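Local atomic coordinates of proteasome accessory factor B/C (PafBC) (Paenarthrobacter aurescens, PDB entry 6SJ9), a protein that probably acts as a transcriptional regulator of the bacterial DNA damage response, combining winged helix-turn-helix parts with WYL and WCX domains in a single chain. Residues A319-A324 and E591-G596; Y528-T533 and A576-P581; F536-H541 and R547-D552; A597-D602 and G636-I641. One frame throughout, in Å; residues are numbered along the deposited sequence.

The four contacts form two clusters. Interactions 2 and 3, with centres about 10 Å apart, share the five-stranded sheet of the second WYL domain, where strands 517-530 and 533-540 are neighbours; Asn548 links them through Tyr528 and Thr580. Interactions 1 and 4, about 8 Å apart between centres, meet on strands 586-592 and 639-643 of the following WCX domain. The clusters stay separate: the centres of interactions 2 and 4 lie about 26 Å apart, their nearest atoms about 7 Å. Along the chain, interaction 1 spans 319-324 to 591-596 and so encloses interactions 2 and 3, whereas interaction 4 follows. Interaction 1 therefore ties distant parts of one polypeptide together.

Interaction 1: A319-A324 and E591-G596; sequences ADFDDA and ELTRQG
Phe321 projects from the end of helix 305-323 onto Glu591 and Thr593, at the place where strand 586-592 of the second WCX domain, a ferredoxin-like antiparallel sheet with helices, runs out into a loop. The contact is small, 160 Å² summed over both sides, and rests on one ring and two side chains. Phe321 carries its CG opposite the backbone N (chi1 -160°), which swings the ring outward from the helix so that its far end leads. There CZ comes to 3.5 Å from CD of Glu591. The glutamate is stretched out along its whole length, and its carboxylate plane stands 64° from the ring plane, so the two flat groups meet steeply inclined and do not stack. No hydrogen bond spans the two segments; contact is by van der Waals packing against the carboxylate and the methyl of Thr593.

Charges around the ring tie the same surfaces together. Arg640 of strand 639-643 touches Phe321 and forms a long, weak ion pair with OE1 of Glu591, while Asp322, the next residue on the helix, makes salt bridges to Arg648 and Arg652 of helix 645-659. The helix end is therefore attached to the second WCX domain by polar as well as apolar contacts.

Thr593 divides its two branches between different tasks. OG1 accepts a weak hydrogen bond from N of Gly596, at 3.3 Å, within the turn that leaves the strand. The methyl branch goes to the aromatic ring, passing Phe321 in the opposite direction, with CG2 of Thr593 at 3.6 Å from CE2 of Phe321.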
loop_
_atom_site.group_PDB
_atom_site.type_symbol
_atom_site.label_atom_id
_atom_site.label_comp_id
_atom_site.label_asym_id
_atom_site.label_seq_id
_atom_site.Cartn_x
_atom_site.Cartn_y
_atom_site.Cartn_z
ATOM N N ALA A 319 0.041 12.689 -23.975
ATOM C CA ALA A 319 -0.169 13.919 -24.750
ATOM C C ALA A 319 -1.334 13.762 -25.731
ATOM O O ALA A 319 -2.209 14.635 -25.831
ATOM C CB ALA A 319 1.115 14.295 -25.492
ATOM N N ASP A 320 -1.351 12.651 -26.475
ATOM C CA ASP A 320 -2.376 12.422 -27.494
ATOM C C ASP A 320 -3.777 12.339 -26.893
ATOM O O ASP A 320 -4.750 12.826 -27.498
ATOM C CB ASP A 320 -2.050 11.154 -28.279
ATOM C CG ASP A 320 -0.753 11.283 -29.077
ATOM O OD1 ASP A 320 -0.192 12.404 -29.175
ATOM O OD2 ASP A 320 -0.245 10.238 -29.523
ATOM N N PHE A 321 -3.916 11.695 -25.728
ATOM C CA PHE A 321 -5.236 11.626 -25.113
ATOM C C PHE A 321 -5.735 13.013 -24.724
ATOM O O PHE A 321 -6.914 13.334 -24.913
ATOM C CB PHE A 321 -5.214 10.672 -23.926
ATOM C CG PHE A 321 -6.571 10.172 -23.544
ATOM C CD1 PHE A 321 -7.652 10.332 -24.411
ATOM C CD2 PHE A 321 -6.765 9.497 -22.340
ATOM C CE1 PHE A 321 -8.908 9.861 -24.066
ATOM C CE2 PHE A 321 -8.014 9.006 -21.999
ATOM C CZ PHE A 321 -9.090 9.191 -22.853
ATOM N N ASP A 322 -4.855 13.851 -24.190
ATOM C CA ASP A 322 -5.227 15.225 -23.894
ATOM C C ASP A 322 -5.586 15.997 -25.172
ATOM O O ASP A 322 -6.323 16.994 -25.118
ATOM C CB ASP A 322 -4.045 15.857 -23.158
ATOM C CG ASP A 322 -4.252 17.276 -22.794
ATOM O OD1 ASP A 322 -3.474 18.116 -23.285
ATOM O OD2 ASP A 322 -5.148 17.550 -21.980
ATOM N N ASP A 323 -5.045 15.574 -26.325
ATOM C CA ASP A 323 -5.403 16.187 -27.599
ATOM C C ASP A 323 -6.772 15.765 -28.104
ATOM O O ASP A 323 -7.366 16.490 -28.916
ATOM C CB ASP A 323 -4.342 15.905 -28.656
ATOM C CG ASP A 323 -3.205 16.873 -28.558
ATOM O OD1 ASP A 323 -3.444 17.948 -27.957
ATOM O OD2 ASP A 323 -2.099 16.572 -29.066
ATOM N N ALA A 324 -7.267 14.612 -27.664
ATOM C CA ALA A 324 -8.538 14.110 -28.149
ATOM C C ALA A 324 -9.627 15.082 -27.709
ATOM O O ALA A 324 -9.448 15.834 -26.750
ATOM C CB ALA A 324 -8.806 12.706 -27.611
ATOM N N GLU A 591 -11.132 11.505 -17.537
ATOM C CA GLU A 591 -11.565 10.479 -18.478
ATOM C C GLU A 591 -10.566 9.323 -18.423
ATOM O O GLU A 591 -9.355 9.538 -18.455
ATOM C CB GLU A 591 -11.672 10.984 -19.910
ATOM C CG GLU A 591 -12.104 9.868 -20.871
ATOM C CD GLU A 591 -12.313 10.344 -22.298
ATOM O OE1 GLU A 591 -12.150 11.554 -22.550
ATOM O OE2 GLU A 591 -12.616 9.510 -23.171
ATOM N N LEU A 592 -11.089 8.110 -18.326
ATOM C CA LEU A 592 -10.332 6.874 -18.276
ATOM C C LEU A 592 -10.631 6.045 -19.512
ATOM O O LEU A 592 -11.786 5.951 -19.934
ATOM C CB LEU A 592 -10.701 6.066 -17.013
ATOM C CG LEU A 592 -10.537 6.790 -15.661
ATOM C CD1 LEU A 592 -11.034 5.961 -14.514
ATOM C CD2 LEU A 592 -9.090 7.204 -15.402
ATOM N N THR A 593 -9.601 5.425 -20.076
ATOM C CA THR A 593 -9.804 4.384 -21.077
ATOM C C THR A 593 -10.259 3.080 -20.419
ATOM O O THR A 593 -10.158 2.905 -19.205
ATOM C CB THR A 593 -8.512 4.125 -21.834
ATOM O OG1 THR A 593 -7.544 3.599 -20.912
ATOM C CG2 THR A 593 -7.970 5.429 -22.489
ATOM N N ARG A 594 -10.769 2.153 -21.244
ATOM C CA ARG A 594 -11.160 0.844 -20.733
ATOM C C ARG A 594 -9.986 0.146 -20.073
ATOM O O ARG A 594 -10.098 -0.361 -18.949
ATOM C CB ARG A 594 -11.707 -0.038 -21.857
ATOM C CG ARG A 594 -12.239 -1.346 -21.299
ATOM C CD ARG A 594 -12.764 -2.366 -22.320
ATOM N NE ARG A 594 -13.620 -3.294 -21.566
ATOM C CZ ARG A 594 -13.194 -4.357 -20.869
ATOM N NH1 ARG A 594 -11.900 -4.688 -20.843
ATOM N NH2 ARG A 594 -14.072 -5.098 -20.183
ATOM N N GLN A 595 -8.811 0.258 -20.686
ATOM C CA GLN A 595 -7.642 -0.402 -20.142
ATOM C C GLN A 595 -7.354 0.059 -18.734
ATOM O O GLN A 595 -6.997 -0.767 -17.884
ATOM C CB GLN A 595 -6.428 -0.129 -21.016
ATOM C CG GLN A 595 -5.298 -1.137 -20.869
ATOM C CD GLN A 595 -4.277 -0.987 -21.978
ATOM O OE1 GLN A 595 -4.461 -0.171 -22.891
ATOM N NE2 GLN A 595 -3.185 -1.757 -21.904
ATOM N N GLY A 596 -7.542 1.364 -18.460
ATOM C CA GLY A 596 -7.350 1.979 -17.144
ATOM C C GLY A 596 -8.601 2.196 -16.270
ATOM O O GLY A 596 -8.585 2.995 -15.324
#

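Interaction 2: Y528-T533 and A576-P581; sequences YSLDST and ARLFTP
Two torsions bring Tyr528 and Arg577 together: the tyrosine CG sits between its backbone N and carbonyl carbon (chi1 61°), and the arginine chain, straight as far as CD, turns at chi3 (-76°) so that its end folds along the ring. Over one face of Tyr528 lies the arginine CD, 3.4 Å from CE1, a CH-pi contact with the methylene 3.6 Å from the ring centroid. The charged group continues across the same ring: CZ of Arg577 stands 4.5 Å from the centroid of Tyr528, over the face, which meets the definition of a cation-pi interaction. The guanidinium is not laid flat, since its plane makes 60° with that of the ring; NH1 dips closest, 3.4 Å from CG of Tyr528. The two side chains run in opposite directions, placing the arginine CB near the phenol OH and its NH1 near the tyrosine CB.

Both polar ends have further partners. Tyr528 OH bonds to OD1 of Asn548, whose ND2 also bonds to OG1 of Thr580, and Arg577 NH2 forms a salt bridge with Asp442. That bridge probably offsets the like charge of Arg526 close by.

A second, apolar point of contact follows along the strand. Leu530 and Leu578 reach toward each other tip to tip, CD1 of Leu530 at 3.8 Å from CD2 of Leu578, while Leu578 also touches Leu107 of helix 95-118. Leu530 opens the type I' turn that closes at Thr533. This tight turn joins two antiparallel strands, a classic two-residue beta hairpin, here in the five-stranded sheet of the second WYL domain, consistent with its Sm-like fold.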
loop_
_atom_site.group_PDB
_atom_site.type_symbol
_atom_site.label_atom_id
_atom_site.label_comp_id
_atom_site.label_asym_id
_atom_site.label_seq_id
_atom_site.Cartn_x
_atom_site.Cartn_y
_atom_site.Cartn_z
ATOM N N TYR A 528 -5.184 9.968 18.165
ATOM C CA TYR A 528 -4.172 8.955 17.834
ATOM C C TYR A 528 -3.020 9.646 17.120
ATOM O O TYR A 528 -3.198 10.729 16.541
ATOM C CB TYR A 528 -4.765 7.812 16.970
ATOM C CG TYR A 528 -5.293 8.329 15.657
ATOM C CD1 TYR A 528 -6.534 8.962 15.596
ATOM C CD2 TYR A 528 -4.559 8.224 14.488
ATOM C CE1 TYR A 528 -7.017 9.467 14.369
ATOM C CE2 TYR A 528 -5.015 8.701 13.300
ATOM C CZ TYR A 528 -6.261 9.332 13.231
ATOM O OH TYR A 528 -6.705 9.817 12.002
ATOM N N SER A 529 -1.819 9.048 17.221
ATOM C CA SER A 529 -0.645 9.568 16.536
ATOM C C SER A 529 -0.116 8.588 15.504
ATOM O O SER A 529 -0.227 7.377 15.667
ATOM C CB SER A 529 0.461 9.921 17.529
ATOM O OG SER A 529 0.636 8.837 18.401
ATOM N N LEU A 530 0.532 9.139 14.488
ATOM C CA LEU A 530 1.168 8.386 13.415
ATOM C C LEU A 530 2.346 9.188 12.909
ATOM O O LEU A 530 2.182 10.376 12.620
ATOM C CB LEU A 530 0.248 8.167 12.210
ATOM C CG LEU A 530 -0.934 7.268 12.330
ATOM C CD1 LEU A 530 -1.653 7.300 11.013
ATOM C CD2 LEU A 530 -0.393 5.913 12.657
ATOM N N ASP A 531 3.516 8.559 12.796
ATOM C CA ASP A 531 4.678 9.257 12.238
ATOM C C ASP A 531 4.935 10.566 12.980
ATOM O O ASP A 531 5.001 11.630 12.373
ATOM C CB ASP A 531 4.500 9.527 10.735
ATOM C CG ASP A 531 5.817 9.951 10.056
ATOM O OD1 ASP A 531 6.891 9.721 10.663
ATOM O OD2 ASP A 531 5.784 10.553 8.957
ATOM N N SER A 532 4.937 10.494 14.312
ATOM C CA SER A 532 5.166 11.639 15.195
ATOM C C SER A 532 4.109 12.754 15.059
ATOM O O SER A 532 4.344 13.878 15.511
ATOM C CB SER A 532 6.558 12.225 14.958
ATOM O OG SER A 532 7.534 11.227 15.194
ATOM N N THR A 533 2.926 12.471 14.481
ATOM C CA THR A 533 1.861 13.460 14.318
ATOM C C THR A 533 0.582 13.057 15.035
ATOM O O THR A 533 0.120 11.915 14.906
ATOM C CB THR A 533 1.584 13.699 12.834
ATOM O OG1 THR A 533 2.823 13.982 12.187
ATOM C CG2 THR A 533 0.632 14.862 12.618
ATOM N N ALA A 576 -12.165 3.833 7.361
ATOM C CA ALA A 576 -11.173 3.774 8.409
ATOM C C ALA A 576 -10.326 5.053 8.372
ATOM O O ALA A 576 -10.372 5.836 7.412
ATOM C CB ALA A 576 -10.296 2.557 8.181
ATOM N N ARG A 577 -9.521 5.246 9.406
ATOM C CA ARG A 577 -8.977 6.562 9.681
ATOM C C ARG A 577 -8.072 7.100 8.569
ATOM O O ARG A 577 -8.024 8.320 8.366
ATOM C CB ARG A 577 -8.217 6.531 11.000
ATOM C CG ARG A 577 -9.123 6.613 12.180
ATOM C CD ARG A 577 -8.282 6.459 13.475
ATOM N NE ARG A 577 -7.901 5.065 13.706
ATOM C CZ ARG A 577 -7.351 4.620 14.844
ATOM N NH1 ARG A 577 -7.134 5.465 15.857
ATOM N NH2 ARG A 577 -7.043 3.330 14.985
ATOM N N LEU A 578 -7.303 6.248 7.887
ATOM C CA LEU A 578 -6.441 6.729 6.807
ATOM C C LEU A 578 -7.177 6.859 5.488
ATOM O O LEU A 578 -6.526 7.095 4.462
ATOM C CB LEU A 578 -5.238 5.779 6.598
ATOM C CG LEU A 578 -4.255 5.844 7.757
ATOM C CD1 LEU A 578 -3.118 4.841 7.606
ATOM C CD2 LEU A 578 -3.703 7.297 7.781
ATOM N N PHE A 579 -8.485 6.615 5.461
ATOM C CA PHE A 579 -9.237 6.601 4.218
ATOM C C PHE A 579 -10.358 7.655 4.123
ATOM O O PHE A 579 -11.025 7.745 3.074
ATOM C CB PHE A 579 -9.793 5.191 3.998
ATOM C CG PHE A 579 -8.718 4.136 3.780
ATOM C CD1 PHE A 579 -8.162 3.471 4.844
ATOM C CD2 PHE A 579 -8.209 3.895 2.506
ATOM C CE1 PHE A 579 -7.197 2.495 4.675
ATOM C CE2 PHE A 579 -7.244 2.881 2.288
ATOM C CZ PHE A 579 -6.720 2.186 3.386
ATOM N N THR A 580 -10.612 8.435 5.171
ATOM C CA THR A 580 -11.661 9.468 5.080
ATOM C C THR A 580 -11.243 10.565 4.106
ATOM O O THR A 580 -10.055 10.817 3.941
ATOM C CB THR A 580 -11.975 10.073 6.454
ATOM O OG1 THR A 580 -10.782 10.575 7.054
ATOM C CG2 THR A 580 -12.570 9.045 7.383
ATOM N N PRO A 581 -12.190 11.204 3.404
ATOM C CA PRO A 581 -11.803 12.341 2.546
ATOM C C PRO A 581 -11.110 13.390 3.392
ATOM O O PRO A 581 -11.481 13.599 4.548
ATOM C CB PRO A 581 -13.129 12.858 1.965
ATOM C CG PRO A 581 -14.185 12.183 2.671
ATOM C CD PRO A 581 -13.652 10.995 3.409
#

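Interaction 3: F536-H541 and R547-D552; sequences FEAYCH and RNFRLD
Phe536 and Phe549 form a hydrogen-bonded antiparallel pair, joined by Phe536 N to Phe549 O at 2.9 Å and the reciprocal bond, yet their rings are not stacked squarely. With CG of Phe536 between backbone N and carbonyl carbon (chi1 61°), its ring swings over the neighbouring strand, and the CB of Phe549 settles on one face, 3.6 Å from CE1 of Phe536. The planes lie within 27° of parallel but are slid apart, centroids 5.4 Å from each other. The edge of Phe549 meets CB of Ala538 and CB of Cys540.

On the opposite face of the sheet, Glu537 and Asn548 make the non-hydrogen-bonded pair and point the same way; OD1 of Asn548 lies 3.3 Å from CB of Glu537. A water joins OE1 of Glu537 to ND2 of Asn548, and Arg526 holds the other carboxylate oxygen by a salt bridge. The amide is held from outside the pair, OD1 by Tyr528 OH and ND2 by Thr580. Arg550 grips Asp552 side-on, NH2 to OD2 at 2.8 Å and NE to OD1.

Strand 545-550 forms one edge of the sheet, with strand 533-540 between it and strand 517-530. Helix 489-501 packs beside the aromatic face, where Ile495 touches both Phe536 and Leu551.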
loop_
_atom_site.group_PDB
_atom_site.type_symbol
_atom_site.label_atom_id
_atom_site.label_comp_id
_atom_site.label_asym_id
_atom_site.label_seq_id
_atom_site.Cartn_x
_atom_site.Cartn_y
_atom_site.Cartn_z
ATOM N N PHE A 536 -7.024 13.724 15.305
ATOM C CA PHE A 536 -8.219 13.249 15.993
ATOM C C PHE A 536 -9.299 12.961 14.964
ATOM O O PHE A 536 -9.543 13.753 14.050
ATOM C CB PHE A 536 -8.737 14.189 17.076
ATOM C CG PHE A 536 -9.138 15.549 16.596
ATOM C CD1 PHE A 536 -8.186 16.501 16.252
ATOM C CD2 PHE A 536 -10.457 15.914 16.623
ATOM C CE1 PHE A 536 -8.557 17.760 15.847
ATOM C CE2 PHE A 536 -10.836 17.178 16.236
ATOM C CZ PHE A 536 -9.896 18.094 15.851
ATOM N N GLU A 537 -9.906 11.815 15.114
ATOM C CA GLU A 537 -11.069 11.412 14.353
ATOM C C GLU A 537 -12.327 12.000 15.007
ATOM O O GLU A 537 -12.468 11.994 16.242
ATOM C CB GLU A 537 -11.169 9.888 14.344
ATOM C CG GLU A 537 -12.315 9.393 13.547
ATOM C CD GLU A 537 -12.610 7.904 13.868
ATOM O OE1 GLU A 537 -12.691 7.104 12.913
ATOM O OE2 GLU A 537 -12.728 7.529 15.076
ATOM N N ALA A 538 -13.205 12.566 14.188
ATOM C CA ALA A 538 -14.382 13.240 14.713
ATOM C C ALA A 538 -15.503 13.179 13.683
ATOM O O ALA A 538 -15.267 13.243 12.476
ATOM C CB ALA A 538 -14.068 14.697 15.045
ATOM N N TYR A 539 -16.730 13.075 14.167
ATOM C CA TYR A 539 -17.875 13.222 13.277
ATOM C C TYR A 539 -18.078 14.718 13.049
ATOM O O TYR A 539 -18.312 15.458 14.002
ATOM C CB TYR A 539 -19.144 12.549 13.855
ATOM C CG TYR A 539 -20.273 12.607 12.813
ATOM C CD1 TYR A 539 -21.124 13.692 12.746
ATOM C CD2 TYR A 539 -20.433 11.596 11.863
ATOM C CE1 TYR A 539 -22.140 13.777 11.770
ATOM C CE2 TYR A 539 -21.449 11.662 10.888
ATOM C CZ TYR A 539 -22.298 12.763 10.854
ATOM O OH TYR A 539 -23.288 12.854 9.907
ATOM N N CYS A 540 -17.933 15.167 11.806
ATOM C CA CYS A 540 -18.035 16.576 11.479
ATOM C C CYS A 540 -19.464 16.896 11.051
ATOM O O CYS A 540 -19.978 16.286 10.111
ATOM C CB CYS A 540 -17.054 16.964 10.384
ATOM S SG CYS A 540 -17.314 18.702 9.813
ATOM N N HIS A 541 -20.149 17.769 11.799
ATOM C CA HIS A 541 -21.511 18.106 11.404
ATOM C C HIS A 541 -21.567 18.992 10.172
ATOM O O HIS A 541 -22.626 19.083 9.575
ATOM C CB HIS A 541 -22.303 18.728 12.568
ATOM C CG HIS A 541 -22.595 17.710 13.604
ATOM N ND1 HIS A 541 -21.745 17.473 14.665
ATOM C CD2 HIS A 541 -23.504 16.708 13.614
ATOM C CE1 HIS A 541 -22.193 16.438 15.356
ATOM N NE2 HIS A 541 -23.252 15.948 14.729
ATOM N N ARG A 547 -14.433 12.685 9.807
ATOM C CA ARG A 547 -13.205 13.175 9.218
ATOM C C ARG A 547 -12.083 12.987 10.220
ATOM O O ARG A 547 -12.330 12.778 11.414
ATOM C CB ARG A 547 -13.311 14.661 8.839
ATOM C CG ARG A 547 -14.411 14.968 7.808
ATOM C CD ARG A 547 -13.925 14.548 6.432
ATOM N NE ARG A 547 -14.847 14.850 5.335
ATOM C CZ ARG A 547 -15.980 14.198 5.070
ATOM N NH1 ARG A 547 -16.405 13.182 5.830
ATOM N NH2 ARG A 547 -16.709 14.576 4.030
ATOM N N ASN A 548 -10.842 13.100 9.728
ATOM C CA ASN A 548 -9.647 12.989 10.550
ATOM C C ASN A 548 -8.873 14.263 10.383
ATOM O O ASN A 548 -8.454 14.580 9.273
ATOM C CB ASN A 548 -8.800 11.760 10.147
ATOM C CG ASN A 548 -9.476 10.506 10.562
ATOM O OD1 ASN A 548 -9.237 10.030 11.665
ATOM N ND2 ASN A 548 -10.416 10.021 9.763
ATOM N N PHE A 549 -8.694 14.979 11.487
ATOM C CA PHE A 549 -8.085 16.296 11.501
ATOM C C PHE A 549 -6.697 16.215 12.127
ATOM O O PHE A 549 -6.430 15.362 12.984
ATOM C CB PHE A 549 -8.961 17.264 12.332
ATOM C CG PHE A 549 -10.419 17.441 11.797
ATOM C CD1 PHE A 549 -11.458 16.671 12.290
ATOM C CD2 PHE A 549 -10.720 18.431 10.882
ATOM C CE1 PHE A 549 -12.798 16.874 11.846
ATOM C CE2 PHE A 549 -12.046 18.641 10.410
ATOM C CZ PHE A 549 -13.073 17.857 10.876
ATOM N N ARG A 550 -5.846 17.154 11.748
ATOM C CA ARG A 550 -4.514 17.287 12.323
ATOM C C ARG A 550 -4.585 18.198 13.536
ATOM O O ARG A 550 -5.068 19.332 13.428
ATOM C CB ARG A 550 -3.523 17.873 11.309
ATOM C CG ARG A 550 -3.193 16.945 10.110
ATOM C CD ARG A 550 -2.201 17.591 9.137
ATOM N NE ARG A 550 -0.932 18.011 9.769
ATOM C CZ ARG A 550 0.169 17.245 9.831
ATOM N NH1 ARG A 550 0.171 16.025 9.285
ATOM N NH2 ARG A 550 1.279 17.699 10.439
ATOM N N LEU A 551 -4.092 17.707 14.674
ATOM C CA LEU A 551 -4.067 18.523 15.882
ATOM C C LEU A 551 -3.331 19.830 15.631
ATOM O O LEU A 551 -3.746 20.903 16.116
ATOM C CB LEU A 551 -3.412 17.746 17.025
ATOM C CG LEU A 551 -3.671 18.303 18.426
ATOM C CD1 LEU A 551 -5.128 18.223 18.709
ATOM C CD2 LEU A 551 -2.961 17.440 19.439
ATOM N N ASP A 552 -2.245 19.776 14.853
ATOM C CA ASP A 552 -1.455 20.981 14.695
ATOM C C ASP A 552 -2.104 21.914 13.725
ATOM O O ASP A 552 -1.487 22.923 13.392
ATOM C CB ASP A 552 0.006 20.685 14.245
ATOM C CG ASP A 552 0.133 20.088 12.823
ATOM O OD1 ASP A 552 -0.792 20.151 11.974
ATOM O OD2 ASP A 552 1.229 19.546 12.530
HETATM O O HOH W 1 -12.100 7.391 10.496
#

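Interaction 4: A597-D602 and G636-I641; sequences AGLADD and GGSVRI
No ring or amide takes part where Leu599 meets Val639, so there is no face or edge to assign: the contact is made by branched aliphatic ends. An aromatic ring stands close by: Phe631 of helix 627-634 touches both residues. CD1 of Leu599 reaches CG2 of Val639 at 3.5 Å, the main approach between the segments, and the same methyl lies 4.2 Å from OG of Ser638. The two side chains meet at an inclination, neither running alongside nor head-on. Only 71 Å² is buried in total, and the CA atoms of Leu599 and Val639 remain 8.8 Å apart, so the backbones are bridged by the side chains alone and no hydrogen bond crosses.

The conformations account for this reach. Leu599 extends beyond CB, its CD1 far from CA (chi2 174°), and Val639 directs CG2 to the leucine by setting CG1 opposite its backbone N (chi1 -169°). Ser638 turns its hydroxyl back to its own loop, where OG bonds to the carbonyl O of His635, leaving the methyl of Leu599 only a loose neighbour.

Around the pair, Val639 packs on Leu590 and Leu592 of the adjacent strand 586-592; Arg640 bonds through its backbone to Glu591 of that strand, and Ser638 to Thr593 just beyond it. Short helix 599-602 also rests on strand 616-622 through Ala600, and helix 627-634 closes beside it through Phe631, so the contact joins helix 599-602 to strand 639-643 of the WCX sheet, with helix 627-634 alongside.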
loop_
_atom_site.group_PDB
_atom_site.type_symbol
_atom_site.label_atom_id
_atom_site.label_comp_id
_atom_site.label_asym_id
_atom_site.label_seq_id
_atom_site.Cartn_x
_atom_site.Cartn_y
_atom_site.Cartn_z
ATOM N N ALA A 597 -9.697 1.504 -16.571
ATOM C CA ALA A 597 -10.931 1.775 -15.849
ATOM C C ALA A 597 -10.782 1.486 -14.357
ATOM O O ALA A 597 -11.480 2.089 -13.536
ATOM C CB ALA A 597 -12.076 0.958 -16.467
ATOM N N GLY A 598 -9.887 0.563 -13.994
ATOM C CA GLY A 598 -9.635 0.237 -12.589
ATOM C C GLY A 598 -9.149 1.389 -11.719
ATOM O O GLY A 598 -9.310 1.343 -10.485
ATOM N N LEU A 599 -8.594 2.443 -12.318
ATOM C CA LEU A 599 -8.158 3.573 -11.496
ATOM C C LEU A 599 -9.316 4.253 -10.761
ATOM O O LEU A 599 -9.109 4.810 -9.674
ATOM C CB LEU A 599 -7.395 4.552 -12.366
ATOM C CG LEU A 599 -6.148 3.911 -12.982
ATOM C CD1 LEU A 599 -5.548 4.859 -13.929
ATOM C CD2 LEU A 599 -5.115 3.584 -11.856
ATOM N N ALA A 600 -10.544 4.207 -11.312
ATOM C CA ALA A 600 -11.687 4.799 -10.613
ATOM C C ALA A 600 -11.943 4.118 -9.279
ATOM O O ALA A 600 -12.495 4.746 -8.362
ATOM C CB ALA A 600 -12.968 4.744 -11.465
ATOM N N ASP A 601 -11.621 2.818 -9.174
ATOM C CA ASP A 601 -11.741 2.118 -7.882
ATOM C C ASP A 601 -10.581 2.459 -6.946
ATOM O O ASP A 601 -10.778 2.710 -5.746
ATOM C CB ASP A 601 -11.776 0.620 -8.133
ATOM C CG ASP A 601 -13.099 0.145 -8.730
ATOM O OD1 ASP A 601 -14.185 0.722 -8.439
ATOM O OD2 ASP A 601 -13.015 -0.809 -9.535
ATOM N N ASP A 602 -9.370 2.469 -7.487
ATOM C CA ASP A 602 -8.204 2.778 -6.674
ATOM C C ASP A 602 -8.353 4.130 -5.983
ATOM O O ASP A 602 -7.863 4.301 -4.865
ATOM C CB ASP A 602 -6.942 2.764 -7.554
ATOM C CG ASP A 602 -6.675 1.403 -8.174
ATOM O OD1 ASP A 602 -7.318 0.393 -7.772
ATOM O OD2 ASP A 602 -5.871 1.344 -9.123
ATOM N N GLY A 636 0.245 7.051 -18.751
ATOM C CA GLY A 636 0.612 6.952 -20.159
ATOM C C GLY A 636 -0.516 6.772 -21.156
ATOM O O GLY A 636 -0.440 5.892 -22.013
ATOM N N GLY A 637 -1.537 7.625 -21.093
ATOM C CA GLY A 637 -2.635 7.574 -22.037
ATOM C C GLY A 637 -3.924 6.957 -21.521
ATOM O O GLY A 637 -4.959 7.119 -22.160
ATOM N N SER A 638 -3.919 6.281 -20.389
ATOM C CA SER A 638 -5.191 5.747 -19.926
ATOM C C SER A 638 -5.973 6.765 -19.103
ATOM O O SER A 638 -7.151 6.530 -18.786
ATOM C CB SER A 638 -4.951 4.477 -19.123
ATOM O OG SER A 638 -4.365 4.859 -17.913
ATOM N N VAL A 639 -5.378 7.926 -18.835
ATOM C CA VAL A 639 -5.985 8.975 -18.031
ATOM C C VAL A 639 -5.798 10.320 -18.704
ATOM O O VAL A 639 -4.745 10.595 -19.283
ATOM C CB VAL A 639 -5.363 9.063 -16.629
ATOM C CG1 VAL A 639 -6.200 9.975 -15.788
ATOM C CG2 VAL A 639 -5.289 7.701 -16.000
ATOM N N ARG A 640 -6.807 11.173 -18.581
ATOM C CA ARG A 640 -6.676 12.580 -18.903
ATOM C C ARG A 640 -7.486 13.376 -17.894
ATOM O O ARG A 640 -8.436 12.859 -17.286
ATOM C CB ARG A 640 -7.134 12.846 -20.355
ATOM C CG ARG A 640 -8.619 12.512 -20.605
ATOM C CD ARG A 640 -9.093 12.800 -22.101
ATOM N NE ARG A 640 -8.905 14.174 -22.547
ATOM C CZ ARG A 640 -9.528 14.720 -23.604
ATOM N NH1 ARG A 640 -10.408 14.022 -24.325
ATOM N NH2 ARG A 640 -9.253 15.968 -23.952
ATOM N N ILE A 641 -7.091 14.627 -17.697
ATOM C CA ILE A 641 -7.807 15.544 -16.819
ATOM C C ILE A 641 -8.757 16.390 -17.675
ATOM O O ILE A 641 -8.328 17.010 -18.652
ATOM C CB ILE A 641 -6.845 16.429 -16.013
ATOM C CG1 ILE A 641 -5.938 15.575 -15.144
ATOM C CG2 ILE A 641 -7.625 17.338 -15.098
ATOM C CD1 ILE A 641 -4.783 16.318 -14.628
#